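Flavin-nucleotide-binding protein (Mycobacterium smegmatis, PDB 4YBN) binds FAD and heme b in a split beta-barrel dimer and is probably an oxidoreductase related to pyridoxamine 5'-phosphate oxidases. Local coordinates at residues D27-I32 / V81-L86; G53-E58 / T127-P132; L59-S64 / L150-A155; A118-L123 / K144-T149. All coordinates share one frame; numbering follows the deposited sequence.

Contact 1: residues D27-I32 / V81-L86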
# COMPACT_ATOMS: atom_id res chain seq x y z
N ASP A 27 6.59 0.60 -14.89
CA ASP A 27 6.80 1.85 -14.24
C ASP A 27 6.23 1.84 -12.80
O ASP A 27 6.91 2.23 -11.85
CB ASP A 27 6.15 2.99 -15.03
CG ASP A 27 6.49 4.34 -14.43
OD1 ASP A 27 7.68 4.72 -14.48
OD2 ASP A 27 5.57 5.01 -13.88
N LEU A 28 5.05 1.29 -12.63
CA LEU A 28 4.51 1.16 -11.28
C LEU A 28 5.33 0.24 -10.46
O LEU A 28 5.75 0.60 -9.36
CB LEU A 28 3.10 0.65 -11.34
CG LEU A 28 2.42 0.42 -9.98
CD1 LEU A 28 2.38 1.69 -9.20
CD2 LEU A 28 1.07 -0.16 -10.17
N LEU A 29 5.67 -0.93 -11.01
CA LEU A 29 6.46 -1.90 -10.25
C LEU A 29 7.88 -1.44 -9.95
O LEU A 29 8.52 -1.86 -9.00
CB LEU A 29 6.51 -3.23 -11.01
CG LEU A 29 5.20 -3.96 -11.25
CD1 LEU A 29 5.37 -5.22 -12.01
CD2 LEU A 29 4.44 -4.21 -9.95
N ASP A 30 8.40 -0.52 -10.76
CA ASP A 30 9.67 0.03 -10.49
C ASP A 30 9.61 1.27 -9.63
O ASP A 30 10.63 1.93 -9.46
CB ASP A 30 10.30 0.46 -11.81
CG ASP A 30 10.68 -0.76 -12.66
OD1 ASP A 30 10.75 -1.87 -12.08
OD2 ASP A 30 10.86 -0.58 -13.88
N THR A 31 8.44 1.64 -9.14
CA THR A 31 8.28 2.78 -8.30
C THR A 31 8.03 2.35 -6.84
O THR A 31 8.66 2.86 -5.95
CB THR A 31 7.10 3.64 -8.80
OG1 THR A 31 7.35 4.05 -10.13
CG2 THR A 31 6.93 4.91 -7.92
N ILE A 32 7.08 1.46 -6.62
CA ILE A 32 6.62 1.11 -5.27
C ILE A 32 7.34 -0.13 -4.85
O ILE A 32 7.27 -1.09 -5.58
CB ILE A 32 5.09 0.80 -5.30
CG1 ILE A 32 4.32 2.02 -5.85
CG2 ILE A 32 4.57 0.45 -3.91
CD1 ILE A 32 4.43 3.24 -4.97
N VAL A 81 -1.01 -10.80 -6.06
CA VAL A 81 -0.05 -9.83 -5.58
C VAL A 81 -0.58 -8.48 -5.92
O VAL A 81 -0.88 -8.23 -7.09
CB VAL A 81 1.31 -10.05 -6.22
CG1 VAL A 81 2.31 -8.99 -5.79
CG2 VAL A 81 1.86 -11.38 -5.80
N SER A 82 -0.73 -7.60 -4.92
CA SER A 82 -1.23 -6.27 -5.18
C SER A 82 -0.19 -5.20 -4.89
O SER A 82 0.51 -5.21 -3.85
CB SER A 82 -2.54 -6.06 -4.32
OG SER A 82 -2.99 -4.73 -4.42
N VAL A 83 -0.07 -4.28 -5.84
CA VAL A 83 0.91 -3.18 -5.76
C VAL A 83 0.20 -1.89 -6.06
O VAL A 83 -0.38 -1.73 -7.14
CB VAL A 83 2.13 -3.35 -6.72
CG1 VAL A 83 3.12 -2.19 -6.53
CG2 VAL A 83 2.81 -4.68 -6.39
N THR A 84 0.28 -0.93 -5.13
CA THR A 84 -0.54 0.28 -5.19
C THR A 84 0.27 1.55 -4.84
O THR A 84 1.06 1.58 -3.89
CB THR A 84 -1.76 0.10 -4.21
OG1 THR A 84 -2.60 -0.95 -4.72
CG2 THR A 84 -2.60 1.33 -4.15
N ALA A 85 0.09 2.54 -5.69
CA ALA A 85 0.55 3.90 -5.47
C ALA A 85 -0.61 4.82 -5.29
O ALA A 85 -1.43 4.95 -6.16
CB ALA A 85 1.35 4.33 -6.65
N LEU A 86 -0.68 5.45 -4.13
CA LEU A 86 -1.70 6.48 -3.83
C LEU A 86 -1.14 7.83 -4.16
O LEU A 86 -0.18 8.23 -3.53
CB LEU A 86 -1.99 6.44 -2.34
CG LEU A 86 -3.02 7.41 -1.71
CD1 LEU A 86 -4.31 7.32 -2.45
CD2 LEU A 86 -3.24 7.07 -0.26
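Leu28 and Ile32 rest methyl groups on the carbonyl oxygens of Val83 and Thr84 in strand 78-91; no ring or guanidinium group crosses the contact. Leu28 CD2 touches Val83 O at 3.7 Å. Ile32 CG2 comes equally close to Thr84 O, at 3.7 Å, and the other branch of Ile32 lies beside the same oxygen. Val83 and Ala85 both point toward the segment 27-32. Ala85 CB is met from two directions: Ile32 CD1 lies 3.7 Å from it and Leu28 CD1 3.8 Å. Val83 is clasped in a similar way. Its CG1 packs on Ile32 CB at 3.8 Å, where the two side chains slide past each other in opposite directions. Its CG2 meets Leu29 CD2 at 3.9 Å, and here the side chains cross at about a right angle. The torsions of Val83 divide these tasks: CG1 stands opposite the backbone N (chi1 -178°), which turns CG2 to Leu29. This is helix-on-sheet packing inside the split beta-barrel fold. The end of helix 22-29, with the loop that follows, lies over one face of the central strand 78-91. Phe52 of strand 44-55 adds to the same core by touching Leu29 and Val83. Leu28 O accepts from both Thr31 N and Ile32 N, which closes the chain round the helix end and brings Ile32 back to the strand. Thr84 points away from segment 27-32 and belongs to the FAD pocket. Its OG1 is hydrogen-bonded to Ser104, and its side chain packs on Leu34 of the second subunit.

Contact 2: residues G53-E58 / T127-P132. With HEM (protoporphyrin IX containing Fe), chain F.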
# COMPACT_ATOMS: atom_id res chain seq x y z
N GLY A 53 11.03 -6.71 -5.76
CA GLY A 53 11.65 -6.00 -6.87
C GLY A 53 11.31 -6.69 -8.18
O GLY A 53 11.14 -7.92 -8.21
N ARG A 54 11.10 -5.93 -9.24
CA ARG A 54 10.93 -6.48 -10.55
C ARG A 54 12.32 -6.73 -11.12
O ARG A 54 13.12 -5.77 -11.26
CB ARG A 54 10.18 -5.52 -11.46
CG ARG A 54 9.86 -6.17 -12.80
CD ARG A 54 9.19 -5.25 -13.81
NE ARG A 54 9.93 -4.02 -14.15
CZ ARG A 54 10.84 -3.95 -15.12
NH1 ARG A 54 11.07 -4.99 -15.89
NH2 ARG A 54 11.46 -2.83 -15.40
N VAL A 55 12.62 -7.99 -11.42
CA VAL A 55 13.89 -8.38 -12.05
C VAL A 55 13.52 -8.89 -13.37
O VAL A 55 13.16 -10.01 -13.51
CB VAL A 55 14.65 -9.37 -11.21
CG1 VAL A 55 15.99 -9.80 -11.84
CG2 VAL A 55 14.89 -8.74 -9.84
N GLY A 56 13.53 -7.98 -14.32
CA GLY A 56 13.06 -8.28 -15.66
C GLY A 56 11.58 -8.58 -15.74
O GLY A 56 10.77 -7.71 -15.45
N ASP A 57 11.25 -9.81 -16.05
CA ASP A 57 9.89 -10.25 -16.16
C ASP A 57 9.51 -11.15 -14.98
O ASP A 57 8.60 -11.95 -15.07
CB ASP A 57 9.64 -10.96 -17.47
CG ASP A 57 9.84 -10.05 -18.67
OD1 ASP A 57 9.42 -8.87 -18.68
OD2 ASP A 57 10.44 -10.52 -19.63
N GLU A 58 10.20 -11.01 -13.89
CA GLU A 58 9.80 -11.67 -12.67
C GLU A 58 9.63 -10.65 -11.52
O GLU A 58 10.44 -9.73 -11.40
CB GLU A 58 10.81 -12.71 -12.30
CG GLU A 58 10.53 -14.03 -13.01
CD GLU A 58 11.66 -14.98 -12.86
OE1 GLU A 58 12.83 -14.50 -13.01
OE2 GLU A 58 11.39 -16.18 -12.55
N THR A 127 18.45 -6.60 -4.09
CA THR A 127 19.06 -5.50 -3.32
C THR A 127 19.24 -4.19 -4.10
O THR A 127 18.92 -3.11 -3.61
CB THR A 127 20.43 -5.96 -2.84
OG1 THR A 127 20.21 -6.99 -1.89
CG2 THR A 127 21.22 -4.83 -2.23
N ASP A 128 19.68 -4.31 -5.33
CA ASP A 128 19.84 -3.19 -6.22
C ASP A 128 18.54 -2.54 -6.67
O ASP A 128 18.60 -1.50 -7.27
CB ASP A 128 20.63 -3.57 -7.47
CG ASP A 128 22.17 -3.70 -7.21
OD1 ASP A 128 22.67 -3.39 -6.10
OD2 ASP A 128 22.87 -4.16 -8.12
N ARG A 129 17.38 -3.18 -6.43
CA ARG A 129 16.07 -2.52 -6.62
C ARG A 129 15.79 -1.60 -5.46
O ARG A 129 15.35 -0.46 -5.65
CB ARG A 129 14.93 -3.61 -6.74
CG ARG A 129 14.62 -4.00 -8.15
CD ARG A 129 15.84 -4.27 -8.89
NE ARG A 129 15.64 -4.72 -10.26
CZ ARG A 129 16.64 -5.22 -10.97
NH1 ARG A 129 17.89 -5.34 -10.41
NH2 ARG A 129 16.41 -5.58 -12.22
N PHE A 130 16.03 -2.11 -4.26
CA PHE A 130 15.68 -1.45 -3.03
C PHE A 130 16.63 -0.28 -2.81
O PHE A 130 16.18 0.80 -2.44
CB PHE A 130 15.74 -2.39 -1.78
CG PHE A 130 14.72 -3.53 -1.77
CD1 PHE A 130 13.44 -3.40 -2.34
CD2 PHE A 130 15.03 -4.74 -1.14
CE1 PHE A 130 12.54 -4.45 -2.31
CE2 PHE A 130 14.12 -5.82 -1.11
CZ PHE A 130 12.88 -5.67 -1.70
N ILE A 131 17.93 -0.52 -2.99
CA ILE A 131 19.00 0.53 -2.73
C ILE A 131 19.92 0.45 -3.94
O ILE A 131 20.80 -0.41 -3.96
CB ILE A 131 19.79 0.25 -1.45
CG1 ILE A 131 18.86 0.10 -0.22
CG2 ILE A 131 20.80 1.36 -1.15
CD1 ILE A 131 19.33 -0.90 0.85
N PRO A 132 19.66 1.25 -4.99
CA PRO A 132 20.41 1.05 -6.24
C PRO A 132 21.91 1.21 -6.14
O PRO A 132 22.38 2.19 -5.59
CB PRO A 132 19.83 2.12 -7.18
CG PRO A 132 18.43 2.30 -6.69
CD PRO A 132 18.45 2.09 -5.20
CHA HEM F . 13.79 -10.22 6.28
CHB HEM F . 14.34 -6.28 3.59
CHC HEM F . 18.39 -8.11 1.64
CHD HEM F . 17.68 -12.14 4.18
C1A HEM F . 13.61 -8.98 5.73
C2A HEM F . 12.55 -8.11 6.08
C3A HEM F . 12.69 -7.01 5.30
C4A HEM F . 13.84 -7.20 4.48
CMA HEM F . 11.79 -5.80 5.34
CAA HEM F . 11.44 -8.35 7.10
CBA HEM F . 11.88 -8.27 8.57
CGA HEM F . 10.67 -8.54 9.45
O1A HEM F . 10.18 -7.61 10.13
O2A HEM F . 10.16 -9.69 9.51
C1B HEM F . 15.52 -6.43 2.84
C2B HEM F . 16.04 -5.39 2.00
C3B HEM F . 17.17 -5.87 1.41
C4B HEM F . 17.36 -7.25 1.96
CMB HEM F . 15.44 -4.02 1.75
CAB HEM F . 18.01 -5.05 0.51
CBB HEM F . 19.27 -5.34 0.24
C1C HEM F . 18.57 -9.42 2.12
C2C HEM F . 19.48 -10.38 1.60
C3C HEM F . 19.29 -11.55 2.34
C4C HEM F . 18.24 -11.27 3.31
CMC HEM F . 20.48 -10.15 0.50
CAC HEM F . 20.08 -12.80 2.24
CBC HEM F . 21.26 -12.96 1.60
C1D HEM F . 16.56 -11.90 4.96
C2D HEM F . 16.06 -12.91 5.92
C3D HEM F . 15.00 -12.35 6.49
C4D HEM F . 14.83 -11.03 5.88
CMD HEM F . 16.61 -14.28 6.24
CAD HEM F . 14.11 -12.91 7.56
CBD HEM F . 14.51 -12.29 8.92
CGD HEM F . 13.94 -13.06 10.10
O1D HEM F . 14.69 -13.72 10.87
O2D HEM F . 12.71 -13.05 10.30
NA HEM F . 14.39 -8.41 4.76
NB HEM F . 16.35 -7.49 2.81
NC HEM F . 17.78 -10.01 3.09
ND HEM F . 15.80 -10.80 4.98
FE HEM F . 16.01 -9.25 3.92
O HOH W 1 14.45 -5.01 -13.96
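Gly53 and Arg129 bring the two backbones to 5.6 Å between their CA atoms, where the end of strand 44-55 meets the last turn of helix 116-130. Past Val55 the strand reverses in a type II' turn from Val55 to Glu58. Gly56 takes the positive phi of that turn, 66°. Arg129 carries most of the contact. Its CG rests on Gly53 CA at 3.8 Å, with no side chain between. The chain bends at chi2 (47°), which lays the guanidinium group alongside the strand. NE then donates to Arg54 O at 2.9 Å; the bond is bent, and the oxygen is tilted out of the guanidinium plane. The turn belongs to a two-residue beta-hairpin joining strands 44-55 and 58-64 of the split barrel, so Arg129 pins the helix to the hairpin tip. A water in the plane of the group accepts from Arg129 NH2 at 2.7 Å. It also accepts from Gly56 N and donates to Arg54 O, so that oxygen receives both water and arginine. Val55 CG2 sits over the centre of one guanidinium face, 4.0 Å above the plane. Arg54 stiffens the turn from within: its NH1 donates to Gly56 O at 2.8 Å, and its NH2 forms a salt bridge with Asp30. Phe130 lies between Gly53 and the heme: CE1 approaches Gly53 N, and CD2 is close to the methyl HEM CMB. The vinyl carbon HEM CAB lies at the ring's edge, in plane, and Phe100 of the second subunit meets the ring edge-to-face.

Contact 3: residues L59-S64 / L150-A155. With HEM (protoporphyrin IX containing Fe), chain F.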
# COMPACT_ATOMS: atom_id res chain seq x y z
N LEU A 59 8.61 -10.86 -10.69
CA LEU A 59 8.49 -10.19 -9.37
C LEU A 59 9.06 -11.04 -8.28
O LEU A 59 8.66 -12.20 -8.04
CB LEU A 59 7.01 -9.93 -9.16
CG LEU A 59 6.49 -9.03 -8.08
CD1 LEU A 59 5.11 -8.51 -8.47
CD2 LEU A 59 6.46 -9.76 -6.76
N VAL A 60 10.06 -10.52 -7.62
CA VAL A 60 10.85 -11.30 -6.70
C VAL A 60 10.72 -10.83 -5.27
O VAL A 60 10.81 -9.64 -5.02
CB VAL A 60 12.34 -11.20 -7.12
CG1 VAL A 60 13.20 -12.06 -6.23
CG2 VAL A 60 12.47 -11.60 -8.60
N ILE A 61 10.56 -11.77 -4.33
CA ILE A 61 10.53 -11.47 -2.92
C ILE A 61 11.49 -12.35 -2.20
O ILE A 61 11.97 -13.38 -2.73
CB ILE A 61 9.09 -11.65 -2.34
CG1 ILE A 61 8.58 -13.10 -2.48
CG2 ILE A 61 8.14 -10.68 -3.07
CD1 ILE A 61 7.18 -13.38 -2.02
N HIS A 62 11.74 -12.02 -0.96
CA HIS A 62 12.52 -12.88 -0.14
C HIS A 62 12.24 -12.79 1.33
O HIS A 62 11.58 -11.86 1.80
CB HIS A 62 13.98 -12.58 -0.39
CG HIS A 62 14.47 -11.40 0.32
ND1 HIS A 62 13.87 -10.18 0.18
CD2 HIS A 62 15.46 -11.26 1.24
CE1 HIS A 62 14.50 -9.31 0.95
NE2 HIS A 62 15.46 -9.94 1.59
N GLY A 63 12.77 -13.72 2.08
CA GLY A 63 12.62 -13.65 3.54
C GLY A 63 13.16 -14.87 4.22
O GLY A 63 13.91 -15.59 3.58
N SER A 64 12.77 -15.11 5.48
CA SER A 64 13.34 -16.20 6.24
C SER A 64 12.81 -17.53 5.74
O SER A 64 11.60 -17.69 5.49
CB SER A 64 13.05 -16.05 7.76
OG SER A 64 13.51 -17.19 8.48
N LEU A 150 14.96 -17.53 1.71
CA LEU A 150 14.07 -18.07 0.73
C LEU A 150 13.85 -16.94 -0.21
O LEU A 150 13.47 -15.84 0.18
CB LEU A 150 12.80 -18.42 1.49
CG LEU A 150 11.75 -19.29 0.87
CD1 LEU A 150 12.35 -20.54 0.25
CD2 LEU A 150 10.74 -19.67 1.96
N ALA A 151 14.16 -17.15 -1.46
CA ALA A 151 13.83 -16.22 -2.51
C ALA A 151 12.83 -16.84 -3.42
O ALA A 151 12.99 -17.98 -3.78
CB ALA A 151 15.11 -15.88 -3.29
N LEU A 152 11.83 -16.07 -3.85
CA LEU A 152 10.74 -16.55 -4.67
C LEU A 152 10.41 -15.63 -5.79
O LEU A 152 10.50 -14.41 -5.61
CB LEU A 152 9.46 -16.68 -3.81
CG LEU A 152 9.61 -17.51 -2.54
CD1 LEU A 152 8.47 -17.22 -1.59
CD2 LEU A 152 9.59 -18.96 -2.89
N ALA A 153 9.96 -16.15 -6.93
CA ALA A 153 9.73 -15.33 -8.13
C ALA A 153 8.43 -15.69 -8.77
O ALA A 153 8.11 -16.88 -8.92
CB ALA A 153 10.86 -15.57 -9.15
N LEU A 154 7.65 -14.68 -9.07
CA LEU A 154 6.42 -14.81 -9.79
C LEU A 154 6.58 -14.23 -11.17
O LEU A 154 6.97 -13.09 -11.33
CB LEU A 154 5.34 -14.04 -9.01
CG LEU A 154 3.95 -13.97 -9.63
CD1 LEU A 154 3.32 -15.34 -9.49
CD2 LEU A 154 3.05 -12.94 -8.99
N ALA A 155 6.25 -15.03 -12.17
CA ALA A 155 6.34 -14.66 -13.57
C ALA A 155 5.37 -13.59 -13.95
O ALA A 155 4.22 -13.69 -13.63
CB ALA A 155 6.12 -15.90 -14.48
CHA HEM F . 13.79 -10.22 6.28
CHB HEM F . 14.34 -6.28 3.59
CHC HEM F . 18.39 -8.11 1.64
CHD HEM F . 17.68 -12.14 4.18
C1A HEM F . 13.61 -8.98 5.73
C2A HEM F . 12.55 -8.11 6.08
C3A HEM F . 12.69 -7.01 5.30
C4A HEM F . 13.84 -7.20 4.48
CMA HEM F . 11.79 -5.80 5.34
CAA HEM F . 11.44 -8.35 7.10
CBA HEM F . 11.88 -8.27 8.57
CGA HEM F . 10.67 -8.54 9.45
O1A HEM F . 10.18 -7.61 10.13
O2A HEM F . 10.16 -9.69 9.51
C1B HEM F . 15.52 -6.43 2.84
C2B HEM F . 16.04 -5.39 2.00
C3B HEM F . 17.17 -5.87 1.41
C4B HEM F . 17.36 -7.25 1.96
CMB HEM F . 15.44 -4.02 1.75
CAB HEM F . 18.01 -5.05 0.51
CBB HEM F . 19.27 -5.34 0.24
C1C HEM F . 18.57 -9.42 2.12
C2C HEM F . 19.48 -10.38 1.60
C3C HEM F . 19.29 -11.55 2.34
C4C HEM F . 18.24 -11.27 3.31
CMC HEM F . 20.48 -10.15 0.50
CAC HEM F . 20.08 -12.80 2.24
CBC HEM F . 21.26 -12.96 1.60
C1D HEM F . 16.56 -11.90 4.96
C2D HEM F . 16.06 -12.91 5.92
C3D HEM F . 15.00 -12.35 6.49
C4D HEM F . 14.83 -11.03 5.88
CMD HEM F . 16.61 -14.28 6.24
CAD HEM F . 14.11 -12.91 7.56
CBD HEM F . 14.51 -12.29 8.92
CGD HEM F . 13.94 -13.06 10.10
O1D HEM F . 14.69 -13.72 10.87
O2D HEM F . 12.71 -13.05 10.30
NA HEM F . 14.39 -8.41 4.76
NB HEM F . 16.35 -7.49 2.81
NC HEM F . 17.78 -10.01 3.09
ND HEM F . 15.80 -10.80 4.98
FE HEM F . 16.01 -9.25 3.92
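Ile61 and Leu152 cross obliquely on one face of the two strands, with Ile61 CG1 3.9 Å from Leu152 CB. Leu59, Leu150 and Leu154 point to the same face and make it aliphatic. Val60, His62, Ala151 and Ala153 point to the other. There Val60 CG2 meets Ala153 CB at 4.3 Å, and small alanines stand beside both larger residues. His62 leads away from its partner Ala151 toward the heme. Its CG lies between the backbone N and the carbonyl carbon (chi1 80°), which carries the imidazole off the sheet edge-on to the porphyrin. NE2 binds the iron as an axial ligand at 2.5 Å, a rather long bond. The antiparallel backbones fix the strand that bears this ligand. Leu59 with Leu154, Ile61 with Leu152 and Gly63 with Leu150 are hydrogen-bonded pairs, each with two bonds of 2.8 to 2.9 Å. Strand 58-64 lies between strands 44-55 and 149-155, and strand 110-113 continues the sheet beyond 149-155. Helix 116-130 covers the His62 face, while helix 68-74 packs through Leu70 on Ile61, Leu150 and Leu152.

Contact 4: residues A118-L123 / K144-T149. With HEM (protoporphyrin IX containing Fe), chain F.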
# COMPACT_ATOMS: atom_id res chain seq x y z
N ALA A 118 21.02 -20.14 -7.94
CA ALA A 118 20.58 -18.88 -8.49
C ALA A 118 20.29 -17.81 -7.41
O ALA A 118 20.11 -16.66 -7.74
CB ALA A 118 19.31 -19.16 -9.31
N LYS A 119 20.30 -18.18 -6.14
CA LYS A 119 19.80 -17.26 -5.11
C LYS A 119 20.69 -16.01 -5.02
O LYS A 119 20.21 -14.86 -4.97
CB LYS A 119 19.82 -17.88 -3.74
CG LYS A 119 18.84 -18.90 -3.38
CD LYS A 119 19.12 -19.12 -1.89
CE LYS A 119 18.06 -19.93 -1.26
NZ LYS A 119 18.57 -20.35 0.07
N ARG A 120 21.99 -16.23 -5.06
CA ARG A 120 22.95 -15.16 -4.94
C ARG A 120 22.71 -14.07 -5.99
O ARG A 120 22.68 -12.85 -5.69
CB ARG A 120 24.36 -15.69 -5.00
CG ARG A 120 25.41 -14.60 -4.85
CD ARG A 120 26.85 -15.09 -4.96
NE ARG A 120 27.20 -16.16 -4.03
CZ ARG A 120 27.53 -16.00 -2.75
NH1 ARG A 120 27.59 -14.81 -2.21
NH2 ARG A 120 27.82 -17.06 -1.98
N GLY A 121 22.47 -14.51 -7.20
CA GLY A 121 22.30 -13.57 -8.31
C GLY A 121 20.97 -12.81 -8.18
O GLY A 121 20.90 -11.60 -8.44
N TYR A 122 19.89 -13.52 -7.81
CA TYR A 122 18.58 -12.85 -7.64
C TYR A 122 18.59 -11.92 -6.45
O TYR A 122 18.06 -10.80 -6.57
CB TYR A 122 17.47 -13.86 -7.50
CG TYR A 122 16.90 -14.36 -8.79
CD1 TYR A 122 15.89 -13.66 -9.44
CD2 TYR A 122 17.38 -15.51 -9.41
CE1 TYR A 122 15.31 -14.13 -10.59
CE2 TYR A 122 16.83 -15.94 -10.61
CZ TYR A 122 15.78 -15.23 -11.17
OH TYR A 122 15.21 -15.65 -12.34
N LEU A 123 19.26 -12.29 -5.35
CA LEU A 123 19.30 -11.42 -4.20
C LEU A 123 20.10 -10.13 -4.44
O LEU A 123 19.67 -9.06 -4.06
CB LEU A 123 19.79 -12.12 -2.94
CG LEU A 123 18.83 -13.20 -2.47
CD1 LEU A 123 19.44 -14.01 -1.35
CD2 LEU A 123 17.49 -12.63 -1.97
N LYS A 144 25.97 -19.11 4.81
CA LYS A 144 24.93 -19.21 5.86
C LYS A 144 23.80 -18.20 5.72
O LYS A 144 22.65 -18.49 5.99
CB LYS A 144 25.56 -19.05 7.23
CG LYS A 144 26.47 -20.26 7.48
CD LYS A 144 27.50 -20.09 8.59
CE LYS A 144 28.45 -21.28 8.59
NZ LYS A 144 29.05 -21.48 9.93
N GLU A 145 24.15 -16.98 5.31
CA GLU A 145 23.12 -16.00 5.00
C GLU A 145 22.20 -16.51 3.88
O GLU A 145 20.97 -16.40 3.97
CB GLU A 145 23.71 -14.63 4.63
CG GLU A 145 24.31 -13.90 5.84
CD GLU A 145 25.22 -12.73 5.48
OE1 GLU A 145 25.67 -12.62 4.32
OE2 GLU A 145 25.43 -11.88 6.38
N LEU A 146 22.79 -17.05 2.82
CA LEU A 146 21.96 -17.54 1.73
C LEU A 146 21.11 -18.71 2.17
O LEU A 146 19.94 -18.77 1.82
CB LEU A 146 22.82 -17.88 0.53
CG LEU A 146 23.56 -16.70 -0.06
CD1 LEU A 146 24.69 -17.15 -0.98
CD2 LEU A 146 22.59 -15.84 -0.84
N ALA A 147 21.63 -19.58 3.03
CA ALA A 147 20.87 -20.76 3.48
C ALA A 147 19.74 -20.39 4.38
O ALA A 147 18.74 -21.09 4.44
CB ALA A 147 21.75 -21.80 4.16
N ALA A 148 19.86 -19.26 5.05
CA ALA A 148 18.75 -18.74 5.88
C ALA A 148 17.68 -17.95 5.07
O ALA A 148 16.71 -17.53 5.63
CB ALA A 148 19.29 -17.88 7.00
N THR A 149 17.82 -17.86 3.77
CA THR A 149 16.97 -17.05 2.90
C THR A 149 16.22 -17.86 1.83
O THR A 149 16.74 -18.70 1.13
CB THR A 149 17.80 -15.90 2.24
OG1 THR A 149 18.40 -15.12 3.28
CG2 THR A 149 16.99 -14.89 1.42
CHA HEM F . 13.79 -10.22 6.28
CHB HEM F . 14.34 -6.28 3.59
CHC HEM F . 18.39 -8.11 1.64
CHD HEM F . 17.68 -12.14 4.18
C1A HEM F . 13.61 -8.98 5.73
C2A HEM F . 12.55 -8.11 6.08
C3A HEM F . 12.69 -7.01 5.30
C4A HEM F . 13.84 -7.20 4.48
CMA HEM F . 11.79 -5.80 5.34
CAA HEM F . 11.44 -8.35 7.10
CBA HEM F . 11.88 -8.27 8.57
CGA HEM F . 10.67 -8.54 9.45
O1A HEM F . 10.18 -7.61 10.13
O2A HEM F . 10.16 -9.69 9.51
C1B HEM F . 15.52 -6.43 2.84
C2B HEM F . 16.04 -5.39 2.00
C3B HEM F . 17.17 -5.87 1.41
C4B HEM F . 17.36 -7.25 1.96
CMB HEM F . 15.44 -4.02 1.75
CAB HEM F . 18.01 -5.05 0.51
CBB HEM F . 19.27 -5.34 0.24
C1C HEM F . 18.57 -9.42 2.12
C2C HEM F . 19.48 -10.38 1.60
C3C HEM F . 19.29 -11.55 2.34
C4C HEM F . 18.24 -11.27 3.31
CMC HEM F . 20.48 -10.15 0.50
CAC HEM F . 20.08 -12.80 2.24
CBC HEM F . 21.26 -12.96 1.60
C1D HEM F . 16.56 -11.90 4.96
C2D HEM F . 16.06 -12.91 5.92
C3D HEM F . 15.00 -12.35 6.49
C4D HEM F . 14.83 -11.03 5.88
CMD HEM F . 16.61 -14.28 6.24
CAD HEM F . 14.11 -12.91 7.56
CBD HEM F . 14.51 -12.29 8.92
CGD HEM F . 13.94 -13.06 10.10
O1D HEM F . 14.69 -13.72 10.87
O2D HEM F . 12.71 -13.05 10.30
NA HEM F . 14.39 -8.41 4.76
NB HEM F . 16.35 -7.49 2.81
NC HEM F . 17.78 -10.01 3.09
ND HEM F . 15.80 -10.80 4.98
FE HEM F . 16.01 -9.25 3.92
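Lys119 NZ is gripped by two main-chain oxygens where helix 143-147 gives way to strand 149-155. It donates to Leu146 O and to Thr149 O, each at 2.7 Å. The Thr149 bond runs nearly straight out from the carbonyl, whereas at Leu146 the nitrogen stands above the carbonyl plane. Leu146 O also accepts from Thr149 N, which approaches from the opposite face. Lys119 reaches this place because its chain is extended beyond CG and spans from helix 116-130 to the two oxygens. Thr149 OG1 bonds back to Glu145 O at 3.0 Å and tightens the same helix end. Leu146 fills the gap between the helices with its two branches. CD1 lies over one face of the Arg120 guanidinium group, 3.3 Å above the plane and offset toward the rim. Arg120 is held in turn by a bond from NH1 to Ser141 O. CD2 meets Leu123 CD1 at 3.7 Å, the two leucines sliding past each other in opposite directions. Leu123 also reaches Thr149 tip to tip, with CD1 3.8 Å from Thr149 CG2. Leu123 and Thr149 line the heme pocket: Leu123 CD1 touches the vinyl carbon HEM CBC at 3.6 Å. Phe96 of the second subunit packs on Thr149 and Ala148. The buried ammonium group meets one carbonyl at the C-terminal end of helix 143-147, where the helix dipole is negative, and one in the strand. That setting would probably favour the charged form of Lys119. The two bonds tie the turn to helix 116-130.

From the N terminus, contact 1 opens at helix 22-29 and closes at strand 78-91. Contacts 2 and 3 both open inside that loop, at one hairpin, and close beyond it, so each crosses contact 1. Contact 2 closes at the end of helix 116-130. Contact 3 closes later, at strand 149-155, and so crosses contact 2. Contact 4 opens on helix 116-130 and closes on helix 143-147 and the first residue of strand 149-155. It is nested inside contact 3, crosses contact 2 and follows contact 1 in series. Contact 1 ties helix 22-29 to the sheet. Contacts 2, 3 and 4 all touch the heme. Contacts 2 and 4 share helix 116-130, while contacts 2 and 3 use neighbouring strands.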